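Side-chain contacts in putative metal-dependent phosphoesterase (Bifidobacterium adolescentis, PDB 3O0F), which is a metal-dependent phosphoesterase of the PHP family that binds AMP beside a cluster of two iron ions and one zinc ion: residues A[20-23]-A[28-31]; A[32-37]-A[43-48]. One frame throughout, in Å; residues are numbered along the deposited sequence.

Interaction 1: residues A[20-23]-A[28-31]; sequences HTVF and ETPR. With FE (Fe (III) ion), chain E.
Val22 N donates to Glu28 O over 2.9 Å, with 159° at the hydrogen. Thr21 can be followed outward from there. Its CB lies 3.2 Å from the same Glu28 O; its methyl, CG2, turns to the start of the helix, 4.2 Å from Pro30 N. OG1 sits between the backbone N and the carbonyl carbon (chi1 76°), a torsion that lets it accept from Phe23 N at 3.1 Å and close an ST turn. A valine in place of Thr21 would probably break this turn, leaving Phe23 N without its acceptor and the loop less firmly shaped. The Phe23 ring then meets Pro30 edge-on, Phe23 CE2 3.8 Å from Pro30 CG, the two side chains crossing at about a right angle. A water accepting from Glu28 N and donating to His20 O adds a second link, next to the histidine whose NE2 binds iron at 2.3 Å together with His18, Glu75 and Asp261. The loop after strand 15-19 is thus fastened to the N-terminus of helix 30-39, where Thr29 is the N-cap; helix 56-66 packs on Phe23 and Pro30, and strand 44-47 on Thr21 and Pro30.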
# COMPACT_ATOMS: atom_id res chain seq x y z
N HIS A 20 6.28 1.14 -2.24
CA HIS A 20 6.46 1.69 -0.90
C HIS A 20 7.90 2.18 -0.66
O HIS A 20 8.84 1.64 -1.24
CB HIS A 20 6.11 0.60 0.12
CG HIS A 20 4.69 0.17 0.05
ND1 HIS A 20 3.73 0.67 0.88
CD2 HIS A 20 4.06 -0.71 -0.76
CE1 HIS A 20 2.56 0.13 0.58
NE2 HIS A 20 2.74 -0.70 -0.42
N THR A 21 8.05 3.16 0.24
CA THR A 21 9.30 3.80 0.52
C THR A 21 9.53 3.85 2.01
O THR A 21 8.71 3.39 2.79
CB THR A 21 9.34 5.26 -0.06
OG1 THR A 21 8.57 6.15 0.76
CG2 THR A 21 8.85 5.27 -1.56
N VAL A 22 10.61 4.47 2.41
CA VAL A 22 10.88 4.78 3.82
C VAL A 22 9.81 5.62 4.54
O VAL A 22 9.76 5.59 5.76
CB VAL A 22 12.27 5.55 3.99
CG1 VAL A 22 13.44 4.61 3.70
CG2 VAL A 22 12.32 6.81 3.15
N PHE A 23 8.95 6.34 3.81
CA PHE A 23 7.81 7.03 4.46
C PHE A 23 6.75 6.05 4.98
O PHE A 23 5.85 6.45 5.74
CB PHE A 23 7.23 8.11 3.59
CG PHE A 23 8.14 9.26 3.42
CD1 PHE A 23 8.18 10.29 4.36
CD2 PHE A 23 9.00 9.33 2.32
CE1 PHE A 23 9.09 11.33 4.23
CE2 PHE A 23 9.89 10.37 2.18
CZ PHE A 23 9.92 11.38 3.14
N GLU A 28 13.73 2.28 0.75
CA GLU A 28 14.36 3.21 -0.14
C GLU A 28 13.64 4.53 -0.19
O GLU A 28 12.47 4.61 0.14
CB GLU A 28 14.38 2.64 -1.54
CG GLU A 28 15.03 1.28 -1.65
CD GLU A 28 16.45 1.22 -1.04
OE1 GLU A 28 17.29 2.13 -1.32
OE2 GLU A 28 16.70 0.26 -0.30
N THR A 29 14.33 5.55 -0.67
CA THR A 29 13.74 6.88 -0.81
C THR A 29 12.86 7.00 -2.06
O THR A 29 12.93 6.19 -3.00
CB THR A 29 14.81 7.97 -0.83
OG1 THR A 29 15.65 7.80 -1.99
CG2 THR A 29 15.67 7.92 0.48
N PRO A 30 11.97 8.00 -2.07
CA PRO A 30 11.24 8.31 -3.30
C PRO A 30 12.15 8.57 -4.51
O PRO A 30 11.85 8.10 -5.60
CB PRO A 30 10.49 9.60 -2.94
CG PRO A 30 10.16 9.40 -1.47
CD PRO A 30 11.45 8.75 -0.91
N ARG A 31 13.25 9.26 -4.31
CA ARG A 31 14.22 9.49 -5.37
C ARG A 31 14.78 8.15 -5.93
O ARG A 31 14.82 7.97 -7.14
CB ARG A 31 15.38 10.37 -4.88
CG ARG A 31 16.44 10.63 -5.94
CD ARG A 31 17.29 11.89 -5.61
NE ARG A 31 18.10 12.31 -6.76
CZ ARG A 31 17.76 13.22 -7.68
NH1 ARG A 31 16.59 13.87 -7.64
NH2 ARG A 31 18.60 13.50 -8.67
FE FE E . 1.27 -2.44 -0.71
O HOH W 1 11.51 0.94 -0.87
O HOH W 2 0.03 -4.12 -0.67

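Interaction 2: residues A[32-37]-A[43-48]. With EDO (1,2-ethanediol), chain G.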
# COMPACT_ATOMS: atom_id res chain seq x y z
N THR A 32 15.14 7.24 -5.06
CA THR A 32 15.64 5.91 -5.51
C THR A 32 14.57 5.17 -6.31
O THR A 32 14.86 4.61 -7.38
CB THR A 32 16.16 5.10 -4.34
OG1 THR A 32 17.31 5.78 -3.84
CG2 THR A 32 16.55 3.65 -4.77
N LEU A 33 13.33 5.23 -5.84
CA LEU A 33 12.24 4.62 -6.56
C LEU A 33 12.12 5.14 -7.99
O LEU A 33 12.04 4.36 -8.93
CB LEU A 33 10.92 4.81 -5.80
CG LEU A 33 9.60 4.54 -6.56
CD1 LEU A 33 9.48 3.05 -6.95
CD2 LEU A 33 8.46 4.95 -5.68
N VAL A 34 12.17 6.46 -8.16
CA VAL A 34 12.01 7.07 -9.47
C VAL A 34 13.17 6.78 -10.39
O VAL A 34 12.97 6.45 -11.57
CB VAL A 34 11.77 8.63 -9.35
CG1 VAL A 34 11.87 9.29 -10.71
CG2 VAL A 34 10.43 8.90 -8.62
N GLU A 35 14.39 6.89 -9.86
CA GLU A 35 15.62 6.58 -10.58
C GLU A 35 15.62 5.14 -11.08
O GLU A 35 15.91 4.87 -12.23
CB GLU A 35 16.83 6.78 -9.66
CG GLU A 35 18.16 6.21 -10.23
CD GLU A 35 18.95 5.34 -9.24
OE1 GLU A 35 18.52 5.13 -8.08
OE2 GLU A 35 20.02 4.84 -9.61
N GLN A 36 15.29 4.22 -10.19
CA GLN A 36 15.27 2.80 -10.55
C GLN A 36 14.14 2.46 -11.54
O GLN A 36 14.37 1.73 -12.50
CB GLN A 36 15.19 1.91 -9.32
CG GLN A 36 16.49 1.98 -8.47
CD GLN A 36 16.46 0.97 -7.30
OE1 GLN A 36 15.43 0.38 -7.01
NE2 GLN A 36 17.61 0.76 -6.66
N ALA A 37 12.96 3.02 -11.33
CA ALA A 37 11.84 2.78 -12.24
C ALA A 37 12.20 3.22 -13.67
O ALA A 37 11.89 2.51 -14.62
CB ALA A 37 10.55 3.50 -11.74
N HIS A 43 7.27 3.04 -17.84
CA HIS A 43 6.71 4.31 -18.39
C HIS A 43 6.35 5.30 -17.31
O HIS A 43 6.19 6.48 -17.56
CB HIS A 43 5.50 4.03 -19.25
CG HIS A 43 5.79 3.15 -20.42
ND1 HIS A 43 4.80 2.65 -21.24
CD2 HIS A 43 6.96 2.67 -20.91
CE1 HIS A 43 5.34 1.92 -22.19
NE2 HIS A 43 6.65 1.93 -22.03
N GLY A 44 6.21 4.82 -16.09
CA GLY A 44 5.95 5.67 -14.97
C GLY A 44 5.88 4.82 -13.72
O GLY A 44 6.01 3.59 -13.78
N VAL A 45 5.68 5.48 -12.60
CA VAL A 45 5.63 4.83 -11.31
C VAL A 45 4.62 5.56 -10.44
O VAL A 45 4.25 6.67 -10.74
CB VAL A 45 7.10 4.84 -10.73
CG1 VAL A 45 7.50 6.22 -10.18
CG2 VAL A 45 7.35 3.71 -9.77
N ALA A 46 4.18 4.93 -9.37
CA ALA A 46 3.47 5.60 -8.33
C ALA A 46 4.11 5.35 -7.00
O ALA A 46 4.55 4.22 -6.68
CB ALA A 46 1.99 5.12 -8.27
N ILE A 47 4.07 6.36 -6.17
CA ILE A 47 4.32 6.18 -4.76
C ILE A 47 2.95 5.83 -4.07
O ILE A 47 1.93 6.40 -4.41
CB ILE A 47 4.97 7.39 -4.17
CG1 ILE A 47 5.42 7.10 -2.72
CG2 ILE A 47 4.08 8.65 -4.35
CD1 ILE A 47 6.50 8.16 -2.15
N ALA A 48 2.95 4.88 -3.15
CA ALA A 48 1.69 4.40 -2.53
C ALA A 48 1.93 3.99 -1.10
O ALA A 48 1.49 2.93 -0.66
CB ALA A 48 1.11 3.21 -3.32
C1 EDO G . 14.30 -3.52 -7.83
O1 EDO G . 13.37 -4.48 -7.23
C2 EDO G . 15.55 -3.23 -6.99
O2 EDO G . 15.28 -2.36 -5.87
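Val45 CG2 sits close to both Leu33 and Ala37, 3.6 Å from Leu33 CD1 and 3.8 Å from Ala37 CB, and this is the tight part of the contact. Placing CG2 anti to the backbone N, with CG1 at 77°, aims that one methyl at two residues a helical turn apart. With its CG anti to the backbone N (chi1 165°), Leu33 reaches the strand with both methyls, lying obliquely across the valine with CD1 while CD2 comes to 4.1 Å from Ala46 O. Packing is slacker on the flank of Val34, where CG2 comes only within 4.3 Å of Val45 CG1 and helix 56-66 supplies further apolar neighbours, Ala62 and Ile66. Gln36 belongs to a different, partly exposed side of the helix: its extended chain leads away from the strand, and OE1 accepts from O2 of a bound ethanediol at 3.0 Å. That molecule, probably from the crystallisation liquor, is also held by Trp262 and Leu271. The segment axes run nearly antiparallel, at 159° and 8.5 Å, with apolar side chains joining them. This is the return half of a right-handed beta-alpha-beta crossover, strand 15-19, helix 30-39, strand 44-47, in the TIM-barrel-related PHP fold.

Interaction 1 precedes interaction 2 along the chain, and their centres lie 10 Å apart. Helix 30-39 serves both: its first turn meets the loop leaving strand 15-19, and residues 32-37 lie against strand 44-47, the neighbouring parallel strand of the mixed sheet. The two contacts also touch directly. Thr21 CG2 and Pro30 CG approach Ile47 CD1 at 3.8 and 3.9 Å, respectively, so one isoleucine methyl joins the helix start to the strand's C-terminal part. Together they tie one beta-alpha-beta unit into a continuous buried block. His20 emerges at its edge as an iron ligand, consistent with this packing helping to position the metal-binding loop.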